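Local atomic coordinates of decapping nuclease RAI1 (PDB entry 5ULJ), a protein that removes NAD caps from the 5' end of RNA as a metal-dependent decapping nuclease, and binds and stabilises the exoribonuclease RAT1. Residues A[26-31]-A[248-253]. Residues are numbered along the deposited sequence; the frame is centred on the assembly and turned at random.
Sequences PKEIFA and KDVLSH
The carboxylate of E28 presents one face to V250: CG1 of V250 stands nearly on the plane's normal, 4.0 Å from E28 CD, and CG2 lies on the same side, out past the oxygens. The carboxylate oxygens have polar partners, OE1 in hydrogen bonds with Y254 and S219 and OE2 in a salt bridge with K48, which should hold the plane's rotation. Within 248-253, the H253 ring turns its edge in plane to V250 O.

Behind the carboxylate the contact is van der Waals packing, carbon on carbon and carbon on backbone. With CG anti to the backbone N (chi1 173°) and the chain extended beyond it, E28 crosses V250 at about a right angle, its CB 3.7 Å from V250 CG1. L251 CD1 is 3.6 Å from both P26 O and E28 N, and 4.0 Å from P26 CB. No hydrogen bond joins the segments, and 224 Å² is buried. S252 OG donates to D249 O at 2.7 Å (C=O...donor angle 148°).

The L251 side chain is about 9 Å from that of substrate-binding R115 and about 12 Å from the bound nucleotide: packing beside the PD-(D/E)XK nuclease active site. Residues 248-253, with a 3-10 segment at 251-253, end the connection from strand 228-239 to strand 254-261, which carries metal-binding E256 and L257. They pack against strand 27-34 as it pairs antiparallel with 216-225, where I29 and F30 face V220 in a classic bulge; L251 also touches I221, and helix 88-101 covers F30.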
ATOM      1  N   PRO A  26       8.054  -7.929 -11.090  1.00 25.68           N
ATOM      2  CA  PRO A  26       7.873  -8.415  -9.720  1.00 24.13           C
ATOM      3  C   PRO A  26       7.294  -9.827  -9.672  1.00 23.40           C
ATOM      4  O   PRO A  26       6.633 -10.254 -10.618  1.00 22.52           O
ATOM      5  CB  PRO A  26       6.889  -7.406  -9.123  1.00 23.78           C
ATOM      6  CG  PRO A  26       6.096  -6.938 -10.293  1.00 27.06           C
ATOM      7  CD  PRO A  26       7.058  -6.906 -11.451  1.00 28.37           C
ATOM      8  N   LYS A  27       7.547 -10.539  -8.581  1.00 21.98           N
ATOM      9  CA  LYS A  27       6.946 -11.848  -8.368  1.00 21.55           C
ATOM     10  C   LYS A  27       6.678 -12.080  -6.886  1.00 18.94           C
ATOM     11  O   LYS A  27       7.537 -11.817  -6.043  1.00 20.05           O
ATOM     12  CB  LYS A  27       7.844 -12.963  -8.913  1.00 23.36           C
ATOM     13  CG  LYS A  27       7.320 -14.357  -8.603  1.00 32.56           C
ATOM     14  CD  LYS A  27       8.392 -15.420  -8.739  1.00 42.30           C
ATOM     15  CE  LYS A  27       8.258 -16.458  -7.636  1.00 45.74           C
ATOM     16  NZ  LYS A  27       8.966 -17.725  -7.966  1.00 43.44           N
ATOM     17  N   GLU A  28       5.483 -12.566  -6.570  1.00 20.58           N
ATOM     18  CA  GLU A  28       5.143 -12.919  -5.197  1.00 19.77           C
ATOM     19  C   GLU A  28       5.931 -14.146  -4.749  1.00 22.64           C
ATOM     20  O   GLU A  28       6.047 -15.119  -5.493  1.00 22.16           O
ATOM     21  CB  GLU A  28       3.640 -13.179  -5.067  1.00 19.97           C
ATOM     22  CG  GLU A  28       3.209 -13.709  -3.708  1.00 21.58           C
ATOM     23  CD  GLU A  28       1.717 -13.971  -3.637  1.00 29.72           C
ATOM     24  OE1 GLU A  28       0.934 -13.016  -3.818  1.00 22.27           O
ATOM     25  OE2 GLU A  28       1.327 -15.135  -3.404  1.00 28.57           O
ATOM     26  N   ILE A  29       6.477 -14.095  -3.539  1.00 18.00           N
ATOM     27  CA  ILE A  29       7.206 -15.237  -2.997  1.00 25.47           C
ATOM     28  C   ILE A  29       6.487 -15.833  -1.787  1.00 22.35           C
ATOM     29  O   ILE A  29       6.601 -17.030  -1.524  1.00 24.73           O
ATOM     30  CB  ILE A  29       8.651 -14.858  -2.610  1.00 20.92           C
ATOM     31  CG1 ILE A  29       8.670 -13.647  -1.680  1.00 22.39           C
ATOM     32  CG2 ILE A  29       9.475 -14.570  -3.855  1.00 29.06           C
ATOM     33  CD1 ILE A  29      10.030 -13.378  -1.078  1.00 26.39           C
ATOM     34  N   PHE A  30       5.748 -15.002  -1.058  1.00 20.55           N
ATOM     35  CA  PHE A  30       4.870 -15.497   0.000  1.00 21.12           C
ATOM     36  C   PHE A  30       3.801 -14.476   0.369  1.00 23.87           C
ATOM     37  O   PHE A  30       3.842 -13.325  -0.069  1.00 19.70           O
ATOM     38  CB  PHE A  30       5.672 -15.897   1.249  1.00 19.82           C
ATOM     39  CG  PHE A  30       6.388 -14.756   1.923  1.00 20.48           C
ATOM     40  CD1 PHE A  30       7.661 -14.388   1.528  1.00 19.44           C
ATOM     41  CD2 PHE A  30       5.797 -14.074   2.976  1.00 20.59           C
ATOM     42  CE1 PHE A  30       8.327 -13.350   2.156  1.00 21.06           C
ATOM     43  CE2 PHE A  30       6.457 -13.035   3.608  1.00 21.11           C
ATOM     44  CZ  PHE A  30       7.724 -12.675   3.199  1.00 20.90           C
ATOM     45  N   ALA A  31       2.837 -14.913   1.172  1.00 21.43           N
ATOM     46  CA  ALA A  31       1.739 -14.056   1.588  1.00 22.50           C
ATOM     47  C   ALA A  31       1.324 -14.355   3.021  1.00 21.97           C
ATOM     48  O   ALA A  31       1.548 -15.454   3.529  1.00 20.94           O
ATOM     49  CB  ALA A  31       0.552 -14.221   0.648  1.00 22.92           C
ATOM     50  N   LYS A 248       2.643 -19.800  -9.969  1.00 47.42           N
ATOM     51  CA  LYS A 248       3.339 -19.071 -11.023  1.00 51.59           C
ATOM     52  C   LYS A 248       2.469 -17.943 -11.572  1.00 45.28           C
ATOM     53  O   LYS A 248       1.284 -18.145 -11.846  1.00 46.22           O
ATOM     54  CB  LYS A 248       3.751 -20.016 -12.154  1.00 57.20           C
ATOM     55  CG  LYS A 248       5.003 -20.834 -11.868  1.00 54.55           C
ATOM     56  CD  LYS A 248       5.443 -21.613 -13.101  1.00 54.49           C
ATOM     57  CE  LYS A 248       5.354 -23.114 -12.881  1.00 61.49           C
ATOM     58  NZ  LYS A 248       6.360 -23.604 -11.899  1.00 57.30           N
ATOM     59  N   ASP A 249       3.068 -16.763 -11.720  1.00 41.52           N
ATOM     60  CA  ASP A 249       2.389 -15.598 -12.283  1.00 40.45           C
ATOM     61  C   ASP A 249       1.119 -15.260 -11.498  1.00 34.13           C
ATOM     62  O   ASP A 249       0.101 -14.877 -12.072  1.00 35.31           O
ATOM     63  CB  ASP A 249       2.060 -15.841 -13.762  1.00 38.95           C
ATOM     64  CG  ASP A 249       1.712 -14.566 -14.503  1.00 46.31           C
ATOM     65  OD1 ASP A 249       2.082 -13.474 -14.022  1.00 45.33           O
ATOM     66  OD2 ASP A 249       1.066 -14.658 -15.569  1.00 44.06           O
ATOM     67  N   VAL A 250       1.192 -15.404 -10.178  1.00 27.60           N
ATOM     68  CA  VAL A 250       0.038 -15.182  -9.311  1.00 26.32           C
ATOM     69  C   VAL A 250      -0.365 -13.704  -9.275  1.00 23.96           C
ATOM     70  O   VAL A 250      -1.551 -13.378  -9.206  1.00 21.26           O
ATOM     71  CB  VAL A 250       0.322 -15.691  -7.874  1.00 31.74           C
ATOM     72  CG1 VAL A 250       1.684 -15.218  -7.392  1.00 35.72           C
ATOM     73  CG2 VAL A 250      -0.780 -15.269  -6.910  1.00 28.96           C
ATOM     74  N   LEU A 251       0.624 -12.816  -9.349  1.00 20.21           N
ATOM     75  CA  LEU A 251       0.383 -11.376  -9.277  1.00 24.79           C
ATOM     76  C   LEU A 251      -0.540 -10.870 -10.382  1.00 21.45           C
ATOM     77  O   LEU A 251      -1.275  -9.902 -10.191  1.00 22.56           O
ATOM     78  CB  LEU A 251       1.707 -10.612  -9.336  1.00 18.78           C
ATOM     79  CG  LEU A 251       2.567 -10.607  -8.073  1.00 23.12           C
ATOM     80  CD1 LEU A 251       3.856  -9.842  -8.321  1.00 20.62           C
ATOM     81  CD2 LEU A 251       1.798 -10.001  -6.910  1.00 20.30           C
ATOM     82  N   SER A 252      -0.503 -11.531 -11.535  1.00 21.05           N
ATOM     83  CA  SER A 252      -1.291 -11.105 -12.687  1.00 23.41           C
ATOM     84  C   SER A 252      -2.785 -11.366 -12.508  1.00 20.80           C
ATOM     85  O   SER A 252      -3.598 -10.940 -13.327  1.00 20.72           O
ATOM     86  CB  SER A 252      -0.795 -11.807 -13.954  1.00 29.34           C
ATOM     87  OG  SER A 252      -1.008 -13.206 -13.877  1.00 29.51           O
ATOM     88  N   HIS A 253      -3.144 -12.065 -11.435  1.00 18.76           N
ATOM     89  CA  HIS A 253      -4.537 -12.419 -11.190  1.00 23.78           C
ATOM     90  C   HIS A 253      -5.171 -11.544 -10.114  1.00 19.92           C
ATOM     91  O   HIS A 253      -6.376 -11.622  -9.872  1.00 24.08           O
ATOM     92  CB  HIS A 253      -4.645 -13.893 -10.801  1.00 21.96           C
ATOM     93  CG  HIS A 253      -4.121 -14.830 -11.844  1.00 28.07           C
ATOM     94  ND1 HIS A 253      -4.914 -15.349 -12.845  1.00 35.25           N
ATOM     95  CD2 HIS A 253      -2.883 -15.338 -12.045  1.00 29.93           C
ATOM     96  CE1 HIS A 253      -4.188 -16.136 -13.615  1.00 34.20           C
ATOM     97  NE2 HIS A 253      -2.951 -16.149 -13.153  1.00 27.81           N
TER